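Local coordinates for protein mercuric reductase (Metallosphaera sedula, PDB 4YWO) that probably catalyses the NADPH-dependent reduction of mercuric ion to elemental mercury, working as an FAD-containing homodimer of the pyridine nucleotide-disulfide oxidoreductase family, at residues A[29-39]-A[321-330]; A[116-127]-A[130-140]. One frame throughout, in Å; residues are numbered along the deposited sequence. Where two conformers were deposited one is given.

Interaction 1: A[29-39]-A[321-330]; sequences AAMIKANELGV and GSIATENALT
Gly321 brings two helices almost backbone to backbone: its CA lies 4.6 Å from the CA of Ala30. Gly321 has no side chain, so its backbone lies directly against Ala29 and Ala30, with Gly321 O meeting Ala30 CA. The short axes approach to 7.6 Å and cross at -39°. The helices run in roughly the same direction and spread apart toward their C-terminal ends, where larger side chains fill the gap. Thr325 lies in the middle. Thr325 OG1 donates to Gly321 O within its own helix (2.9 Å), so that carbonyl takes two donors, the other being Thr325 N, from opposite faces of its plane. With OG1 held there, Thr325 CG2 stands anti to the backbone N and lies against Ala34 N at 3.7 Å and against Lys33 CG. Lys33 slides past Thr325 in the opposite direction. Its chain bends at chi2 (58°) and chi3, which takes Lys33 NZ to Glu326 OE1 at 3.4 Å, a salt bridge with a weak hydrogen bond. The other oxygen of Glu326 pairs with Lys334. Nearby, a water donates to Ala29 O and hydrogen-bonds to Ser322 OG, joining the two helices. Farther along, Leu37 CD1 packs on Glu326 CA, and the Leu37 and Thr330 side chains cross at about a right angle. Val39 CG2 and Leu329 CD1 meet tip to tip at 3.9 Å. Val39 is placed by a Schellman motif, in which Gly38 has positive phi and Val39 N bonds to Ala34 O. The first turn of helix 25-36 holds the FAD-binding Ala25 and Ala26, in a glycine-rich segment consistent with a Rossmann-type motif. Strand 16-21 touches Ala30, Ala34 and Thr325. Helix 87-110 packs against Met31 and Ile32, and strand 301-303 against Ala324 and Ala328.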
# COMPACT_ATOMS: atom_id res chain seq x y z
N ALA A 29 -21.81 12.11 -7.13
CA ALA A 29 -22.19 10.87 -6.53
C ALA A 29 -23.71 10.80 -6.38
O ALA A 29 -24.33 9.77 -6.71
CB ALA A 29 -21.49 10.69 -5.26
N ALA A 30 -24.34 11.95 -5.98
CA ALA A 30 -25.77 11.99 -5.89
C ALA A 30 -26.41 11.80 -7.23
O ALA A 30 -27.45 11.13 -7.30
CB ALA A 30 -26.19 13.34 -5.24
N MET A 31 -25.90 12.39 -8.28
CA MET A 31 -26.46 12.32 -9.59
C MET A 31 -26.47 10.87 -10.06
O MET A 31 -27.46 10.37 -10.68
CB MET A 31 -25.73 13.14 -10.57
CG MET A 31 -26.31 13.04 -11.97
SD MET A 31 -25.12 13.48 -13.22
CE MET A 31 -23.64 12.48 -13.06
N ILE A 32 -25.38 10.23 -9.78
CA ILE A 32 -25.20 8.82 -10.25
C ILE A 32 -26.17 7.91 -9.50
O ILE A 32 -26.89 7.12 -10.16
CB ILE A 32 -23.77 8.36 -10.10
CG1 ILE A 32 -22.95 9.18 -11.05
CG2 ILE A 32 -23.70 6.81 -10.34
CD1 ILE A 32 -21.46 8.95 -10.86
N LYS A 33 -26.22 8.03 -8.19
CA LYS A 33 -27.14 7.31 -7.39
C LYS A 33 -28.56 7.54 -7.80
O LYS A 33 -29.36 6.60 -7.77
CB LYS A 33 -27.00 7.59 -5.96
CG LYS A 33 -27.90 6.81 -5.06
CD LYS A 33 -27.61 5.32 -5.30
CE LYS A 33 -27.70 4.58 -3.97
NZ LYS A 33 -27.02 3.23 -3.95
N ALA A 34 -28.91 8.78 -8.11
CA ALA A 34 -30.28 9.05 -8.52
C ALA A 34 -30.65 8.25 -9.82
O ALA A 34 -31.75 7.63 -9.87
CB ALA A 34 -30.45 10.56 -8.75
N ASN A 35 -29.77 8.26 -10.79
CA ASN A 35 -29.94 7.49 -12.04
C ASN A 35 -30.13 6.01 -11.76
O ASN A 35 -30.99 5.37 -12.39
CB ASN A 35 -28.76 7.70 -13.00
CG ASN A 35 -28.95 8.85 -13.91
OD1 ASN A 35 -29.10 8.66 -15.07
ND2 ASN A 35 -28.89 10.08 -13.40
N GLU A 36 -29.32 5.47 -10.89
CA GLU A 36 -29.39 4.07 -10.43
C GLU A 36 -30.74 3.74 -9.74
O GLU A 36 -31.23 2.62 -9.82
CB GLU A 36 -28.24 3.73 -9.51
CG GLU A 36 -26.89 3.76 -10.27
CD GLU A 36 -25.63 3.62 -9.37
OE1 GLU A 36 -25.75 3.66 -8.11
OE2 GLU A 36 -24.52 3.42 -9.94
N LEU A 37 -31.37 4.70 -9.08
CA LEU A 37 -32.68 4.50 -8.50
C LEU A 37 -33.77 4.95 -9.43
O LEU A 37 -34.94 5.12 -8.99
CB LEU A 37 -32.75 5.30 -7.20
CG LEU A 37 -31.70 4.83 -6.22
CD1 LEU A 37 -31.63 5.70 -4.94
CD2 LEU A 37 -31.94 3.32 -5.98
N GLY A 38 -33.45 5.25 -10.68
CA GLY A 38 -34.49 5.51 -11.68
C GLY A 38 -35.02 6.94 -11.73
O GLY A 38 -36.09 7.19 -12.23
N VAL A 39 -34.27 7.89 -11.21
CA VAL A 39 -34.66 9.29 -11.19
C VAL A 39 -33.68 10.15 -12.01
O VAL A 39 -32.46 10.05 -11.86
CB VAL A 39 -34.69 9.79 -9.68
CG1 VAL A 39 -34.80 11.30 -9.62
CG2 VAL A 39 -35.82 9.11 -8.88
N GLY A 321 -22.74 11.80 -0.71
CA GLY A 321 -23.67 12.18 -1.79
C GLY A 321 -24.52 10.96 -2.17
O GLY A 321 -25.72 11.03 -2.33
N SER A 322 -23.89 9.73 -2.24
CA SER A 322 -24.66 8.54 -2.48
C SER A 322 -25.65 8.20 -1.43
O SER A 322 -26.80 7.83 -1.79
CB SER A 322 -23.73 7.26 -2.67
OG SER A 322 -22.86 7.44 -3.81
N ILE A 323 -25.27 8.25 -0.18
CA ILE A 323 -26.14 7.83 0.92
C ILE A 323 -27.31 8.85 1.07
O ILE A 323 -28.49 8.49 1.24
CB ILE A 323 -25.40 7.77 2.20
CG1 ILE A 323 -24.52 6.52 2.18
CG2 ILE A 323 -26.32 7.61 3.40
CD1 ILE A 323 -23.66 6.47 3.41
N ALA A 324 -26.98 10.11 0.93
CA ALA A 324 -28.02 11.18 1.11
C ALA A 324 -29.08 10.97 0.08
O ALA A 324 -30.29 11.07 0.42
CB ALA A 324 -27.40 12.56 1.00
N THR A 325 -28.67 10.66 -1.14
CA THR A 325 -29.56 10.48 -2.26
C THR A 325 -30.46 9.24 -2.01
O THR A 325 -31.69 9.26 -2.19
CB THR A 325 -28.85 10.49 -3.53
OG1 THR A 325 -28.18 11.72 -3.75
CG2 THR A 325 -29.70 10.14 -4.73
N GLU A 326 -29.82 8.13 -1.64
CA GLU A 326 -30.61 6.94 -1.38
C GLU A 326 -31.55 7.18 -0.29
O GLU A 326 -32.78 6.72 -0.39
CB GLU A 326 -29.63 5.75 -1.08
CG GLU A 326 -30.41 4.49 -0.87
CD GLU A 326 -29.53 3.26 -0.79
OE1 GLU A 326 -28.28 3.39 -0.81
OE2 GLU A 326 -30.12 2.17 -0.60
N ASN A 327 -31.16 7.82 0.82
CA ASN A 327 -32.11 8.06 1.94
C ASN A 327 -33.26 8.98 1.45
O ASN A 327 -34.48 8.78 1.76
CB ASN A 327 -31.48 8.69 3.12
CG ASN A 327 -30.51 7.71 3.90
OD1 ASN A 327 -30.59 6.54 3.68
ND2 ASN A 327 -29.76 8.20 4.81
N ALA A 328 -32.91 9.91 0.61
CA ALA A 328 -33.98 10.90 0.15
C ALA A 328 -34.94 10.24 -0.74
O ALA A 328 -36.17 10.50 -0.56
CB ALA A 328 -33.30 12.09 -0.57
N LEU A 329 -34.50 9.35 -1.65
CA LEU A 329 -35.39 8.80 -2.70
C LEU A 329 -36.03 7.46 -2.31
O LEU A 329 -37.03 7.08 -2.94
CB LEU A 329 -34.74 8.60 -4.02
CG LEU A 329 -34.09 9.76 -4.76
CD1 LEU A 329 -33.28 9.38 -5.94
CD2 LEU A 329 -35.23 10.71 -5.18
N THR A 330 -35.49 6.76 -1.30
CA THR A 330 -36.03 5.43 -1.00
C THR A 330 -36.62 5.39 0.32
O THR A 330 -37.28 4.43 0.63
CB THR A 330 -34.95 4.30 -1.15
OG1 THR A 330 -34.04 4.40 -0.10
CG2 THR A 330 -34.24 4.38 -2.42
O HOH W 1 -23.20 7.33 -6.38

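Interaction 2: A[116-127]-A[130-140]. With FAD (flavin-adenine dinucleotide), chain B.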
# COMPACT_ATOMS: atom_id res chain seq x y z
N ILE A 116 -28.15 22.65 -14.79
CA ILE A 116 -28.26 24.12 -14.79
C ILE A 116 -27.06 24.76 -14.22
O ILE A 116 -26.63 24.34 -13.14
CB ILE A 116 -29.51 24.52 -14.00
CG1 ILE A 116 -30.77 23.82 -14.52
CG2 ILE A 116 -29.61 26.07 -13.93
CD1 ILE A 116 -31.96 24.05 -13.66
N GLN A 117 -26.39 25.70 -14.92
CA GLN A 117 -25.28 26.36 -14.39
C GLN A 117 -25.66 27.71 -13.83
O GLN A 117 -26.17 28.59 -14.54
CB GLN A 117 -24.11 26.40 -15.40
CG GLN A 117 -23.55 24.99 -15.57
CD GLN A 117 -22.44 24.84 -16.59
OE1 GLN A 117 -21.27 24.57 -16.24
NE2 GLN A 117 -22.79 24.99 -17.86
N GLY A 118 -25.44 27.86 -12.55
CA GLY A 118 -25.76 29.09 -11.88
C GLY A 118 -25.76 28.93 -10.38
O GLY A 118 -25.67 27.81 -9.88
N GLU A 119 -25.89 30.05 -9.66
CA GLU A 119 -25.90 30.10 -8.20
C GLU A 119 -27.34 29.86 -7.75
O GLU A 119 -28.25 30.68 -8.12
CB GLU A 119 -25.33 31.38 -7.66
CG GLU A 119 -25.37 31.48 -6.19
CD GLU A 119 -24.77 32.69 -5.57
OE1 GLU A 119 -23.57 32.61 -5.22
OE2 GLU A 119 -25.51 33.69 -5.44
N ALA A 120 -27.58 28.79 -7.01
CA ALA A 120 -28.87 28.48 -6.37
C ALA A 120 -28.95 29.08 -5.00
O ALA A 120 -27.98 29.05 -4.20
CB ALA A 120 -29.15 26.99 -6.30
N ARG A 121 -30.17 29.58 -4.61
CA ARG A 121 -30.48 29.99 -3.24
C ARG A 121 -31.89 29.57 -2.90
O ARG A 121 -32.75 29.68 -3.78
CB ARG A 121 -30.42 31.54 -3.09
CG ARG A 121 -29.02 32.09 -3.29
CD ARG A 121 -28.94 33.60 -3.15
NE ARG A 121 -27.52 33.97 -3.10
CZ ARG A 121 -26.84 34.20 -1.99
NH1 ARG A 121 -27.41 34.17 -0.81
NH2 ARG A 121 -25.55 34.51 -2.10
N PHE A 122 -32.10 29.10 -1.68
CA PHE A 122 -33.40 28.66 -1.25
C PHE A 122 -34.34 29.88 -1.08
O PHE A 122 -33.87 30.89 -0.52
CB PHE A 122 -33.42 27.84 -0.01
CG PHE A 122 -32.90 26.41 -0.28
CD1 PHE A 122 -31.56 26.19 -0.21
CD2 PHE A 122 -33.72 25.44 -0.59
CE1 PHE A 122 -31.07 24.90 -0.46
CE2 PHE A 122 -33.25 24.14 -0.94
CZ PHE A 122 -31.90 23.94 -0.86
N ILE A 123 -35.54 29.67 -1.57
CA ILE A 123 -36.63 30.68 -1.34
C ILE A 123 -37.83 30.11 -0.61
O ILE A 123 -38.77 30.90 -0.24
CB ILE A 123 -37.03 31.33 -2.69
CG1 ILE A 123 -37.57 30.32 -3.69
CG2 ILE A 123 -35.88 32.17 -3.28
CD1 ILE A 123 -37.93 30.83 -5.11
N SER A 124 -37.91 28.79 -0.38
CA SER A 124 -38.97 28.18 0.35
C SER A 124 -38.44 26.81 0.75
O SER A 124 -37.39 26.38 0.23
CB SER A 124 -40.19 28.02 -0.48
OG SER A 124 -40.20 26.89 -1.32
N PRO A 125 -39.19 26.09 1.56
CA PRO A 125 -38.79 24.74 1.93
C PRO A 125 -38.76 23.78 0.79
O PRO A 125 -38.17 22.65 0.98
CB PRO A 125 -39.90 24.30 2.91
CG PRO A 125 -40.35 25.58 3.52
CD PRO A 125 -40.35 26.53 2.39
N HIS A 126 -39.32 24.08 -0.39
CA HIS A 126 -39.29 23.20 -1.55
C HIS A 126 -38.80 23.83 -2.84
O HIS A 126 -39.00 23.28 -3.90
CB HIS A 126 -40.65 22.55 -1.92
CG HIS A 126 -40.98 21.40 -1.05
ND1 HIS A 126 -41.79 21.57 0.07
CD2 HIS A 126 -40.54 20.11 -1.04
CE1 HIS A 126 -41.84 20.42 0.74
NE2 HIS A 126 -41.12 19.51 0.08
N ALA A 127 -38.10 24.98 -2.78
CA ALA A 127 -37.69 25.66 -3.98
C ALA A 127 -36.45 26.52 -3.82
O ALA A 127 -36.20 27.10 -2.71
CB ALA A 127 -38.83 26.67 -4.44
N VAL A 130 -32.60 30.07 -9.29
CA VAL A 130 -31.35 30.17 -10.02
C VAL A 130 -31.59 30.92 -11.35
O VAL A 130 -32.44 30.58 -12.11
CB VAL A 130 -30.69 28.77 -10.19
CG1 VAL A 130 -31.65 27.77 -10.76
CG2 VAL A 130 -29.35 28.86 -10.89
N ASN A 131 -30.69 31.85 -11.62
CA ASN A 131 -30.74 32.69 -12.84
C ASN A 131 -32.18 33.30 -13.00
O ASN A 131 -32.75 33.43 -14.11
CB ASN A 131 -30.34 31.87 -14.08
CG ASN A 131 -28.89 31.28 -13.98
OD1 ASN A 131 -28.04 31.89 -13.43
ND2 ASN A 131 -28.68 30.07 -14.49
N GLY A 132 -32.77 33.59 -11.87
CA GLY A 132 -34.12 34.20 -11.83
C GLY A 132 -35.29 33.30 -12.02
O GLY A 132 -36.42 33.77 -12.01
N GLN A 133 -35.09 31.98 -12.09
CA GLN A 133 -36.10 31.04 -12.24
C GLN A 133 -36.34 30.22 -11.00
O GLN A 133 -35.38 30.00 -10.24
CB GLN A 133 -35.54 30.14 -13.33
CG GLN A 133 -36.24 28.93 -13.76
CD GLN A 133 -35.49 28.46 -15.00
OE1 GLN A 133 -35.20 29.29 -15.89
NE2 GLN A 133 -35.08 27.19 -15.04
N VAL A 134 -37.59 29.85 -10.79
CA VAL A 134 -37.99 28.97 -9.68
C VAL A 134 -37.79 27.51 -10.09
O VAL A 134 -38.27 27.06 -11.12
CB VAL A 134 -39.45 29.19 -9.23
CG1 VAL A 134 -39.79 28.28 -8.12
CG2 VAL A 134 -39.59 30.63 -8.73
N ILE A 135 -37.07 26.77 -9.25
CA ILE A 135 -36.91 25.32 -9.39
C ILE A 135 -37.41 24.71 -8.10
O ILE A 135 -36.87 24.94 -7.02
CB ILE A 135 -35.43 24.95 -9.64
CG1 ILE A 135 -34.85 25.64 -10.90
CG2 ILE A 135 -35.32 23.42 -9.74
CD1 ILE A 135 -35.52 25.16 -12.16
N GLU A 136 -38.47 23.94 -8.21
CA GLU A 136 -39.11 23.24 -7.12
C GLU A 136 -38.77 21.74 -7.16
O GLU A 136 -38.84 21.13 -8.22
CB GLU A 136 -40.60 23.31 -7.16
CG GLU A 136 -41.14 24.70 -7.32
CD GLU A 136 -42.70 24.68 -7.36
OE1 GLU A 136 -43.26 24.10 -6.39
OE2 GLU A 136 -43.29 25.19 -8.32
N ALA A 137 -38.55 21.17 -6.01
CA ALA A 137 -38.29 19.75 -5.93
C ALA A 137 -38.84 19.17 -4.65
O ALA A 137 -38.88 19.81 -3.58
CB ALA A 137 -36.79 19.49 -6.08
N GLU A 138 -39.23 17.89 -4.71
CA GLU A 138 -39.72 17.14 -3.58
C GLU A 138 -38.62 16.89 -2.56
O GLU A 138 -38.84 16.86 -1.36
CB GLU A 138 -40.27 15.77 -4.05
CG GLU A 138 -41.46 15.87 -5.02
CD GLU A 138 -41.97 14.52 -5.53
OE1 GLU A 138 -41.31 13.50 -5.31
OE2 GLU A 138 -43.03 14.49 -6.21
N LYS A 139 -37.41 16.68 -3.12
CA LYS A 139 -36.30 16.42 -2.27
C LYS A 139 -35.08 17.22 -2.79
O LYS A 139 -34.96 17.41 -4.00
CB LYS A 139 -35.91 14.93 -2.32
CG LYS A 139 -36.97 13.96 -1.78
CD LYS A 139 -37.01 14.09 -0.31
CE LYS A 139 -38.22 13.39 0.34
NZ LYS A 139 -38.36 12.07 -0.30
N PHE A 140 -34.22 17.65 -1.90
CA PHE A 140 -32.95 18.32 -2.23
C PHE A 140 -31.78 17.61 -1.57
O PHE A 140 -31.84 17.18 -0.38
CB PHE A 140 -32.86 19.79 -1.79
CG PHE A 140 -33.77 20.69 -2.60
CD1 PHE A 140 -35.11 20.72 -2.29
CD2 PHE A 140 -33.29 21.54 -3.56
CE1 PHE A 140 -35.98 21.58 -2.98
CE2 PHE A 140 -34.18 22.40 -4.24
CZ PHE A 140 -35.50 22.35 -3.99
PA FAD B . -17.21 20.86 -3.84
O1A FAD B . -16.57 19.90 -4.81
O2A FAD B . -16.60 22.23 -3.62
O5B FAD B . -18.75 21.06 -4.28
C5B FAD B . -19.30 22.37 -4.42
C4B FAD B . -19.61 22.63 -5.89
O4B FAD B . -20.97 23.05 -6.02
C3B FAD B . -18.73 23.73 -6.45
O3B FAD B . -17.96 23.22 -7.55
C2B FAD B . -19.66 24.82 -6.94
O2B FAD B . -19.49 25.02 -8.34
C1B FAD B . -21.07 24.34 -6.64
N9A FAD B . -21.75 25.29 -5.73
C8A FAD B . -21.26 25.74 -4.55
N7A FAD B . -22.12 26.60 -3.96
C5A FAD B . -23.19 26.71 -4.76
C6A FAD B . -24.47 27.46 -4.73
N6A FAD B . -24.78 28.28 -3.70
N1A FAD B . -25.32 27.30 -5.78
C2A FAD B . -25.02 26.49 -6.81
N3A FAD B . -23.88 25.79 -6.90
C4A FAD B . -22.94 25.85 -5.93
N1 FAD B . -9.38 15.28 -0.20
C2 FAD B . -8.90 14.01 -0.27
O2 FAD B . -9.64 13.07 0.07
N3 FAD B . -7.65 13.74 -0.68
C4 FAD B . -6.79 14.69 -1.06
O4 FAD B . -5.64 14.40 -1.44
C4X FAD B . -7.24 16.10 -1.02
N5 FAD B . -6.44 17.13 -1.39
C5X FAD B . -6.88 18.41 -1.34
C6 FAD B . -6.04 19.44 -1.72
C7 FAD B . -6.49 20.76 -1.67
C7M FAD B . -5.57 21.88 -2.09
C8 FAD B . -7.87 21.06 -1.21
C8M FAD B . -8.35 22.49 -1.16
C9 FAD B . -8.72 20.03 -0.83
C9A FAD B . -8.27 18.71 -0.88
N10 FAD B . -9.12 17.66 -0.49
C10 FAD B . -8.63 16.34 -0.55
C1' FAD B . -10.49 17.93 -0.03
C2' FAD B . -11.47 17.60 -1.15
O2' FAD B . -11.07 18.28 -2.35
C3' FAD B . -12.88 18.03 -0.78
O3' FAD B . -13.23 17.49 0.50
C4' FAD B . -13.89 17.56 -1.82
O4' FAD B . -13.67 18.25 -3.05
C5' FAD B . -15.32 17.81 -1.35
O5' FAD B . -16.18 17.90 -2.48
P FAD B . -17.65 18.55 -2.34
O1P FAD B . -18.45 18.16 -3.55
O2P FAD B . -18.17 18.24 -0.96
O3P FAD B . -17.34 20.13 -2.42
O HOH W 2 -28.40 32.52 -10.04
O HOH W 3 -25.87 32.49 -11.27
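Val130 fits against the bend at Gly118, where a three-stranded antiparallel meander leaves the parallel sheet of the FAD domain. Val130 CB faces Glu119 O at 3.7 Å. From there CG1 goes to Ile116 CG2, while CG2, anti to the backbone N, presses on Glu119 O and Gly118 C. Next to it, in the type I' turn from Val130 to Gln133, Asn131 ND2 donates to Gln117 O at 2.9 Å. The bond is nearly straight (169°); the acceptor lies in the amide plane, but the donor sits above the carbonyl plane. One water links Asn131 OD1 to Glu119 N, and another links Asn131 N to Glu119 O. These bonds lie at the bend that meets the adenine. Ala120 N donates to FAD N1A at 3.0 Å, and FAD N6A donates weakly to Ala120 O, so the backbone of Ala120 meets the adenine edge through one good and one weak bond. Beside it, Arg121 NE makes a salt bridge to Glu119 OE2, coming from above the carboxylate plane.

At the far end, a type I turn from Ser124 to Ala127 reverses the chain, with Ile123 and Ser124 forming a classic beta bulge opposite Ala127. Ser124 OG accepts from His126 N in an ST turn. Ile123 CD1 touches Val134 CG2. Phe122 and Phe140 form an edge-to-face pair, with planes at 63°. Phe122 CE2 stands over the centre of the Phe140 ring, and Ala137 CB lies over the opposite face, toward its rim. His126 O accepts from Ala137 N at 3.0 Å and also lies in plane at the edge of the Phe140 ring, 3.6 Å from Phe140 CE1.

Both contacts belong to the FAD domain, and both are only partly buried. Interaction 1 joins helices far apart in sequence, beside strand 16-21. Interaction 2 is local, joining the edge of the parallel sheet to the small antiparallel one. Strand 16-21 is common ground, since it also touches Ala120, Ala137 and Phe140. The chemistry differs. Small residues and methyl groups set the helix spacing, with a weak lysine-glutamate salt bridge on the more exposed side, whereas the second contact combines one backbone bond, one side-chain amide bond and water bridges with an aromatic pair and touches the adenine directly. The two centres are about 18 Å apart, yet they meet: Lys139 NZ probably hydrogen-bonds to Ala328 O at 2.7 Å.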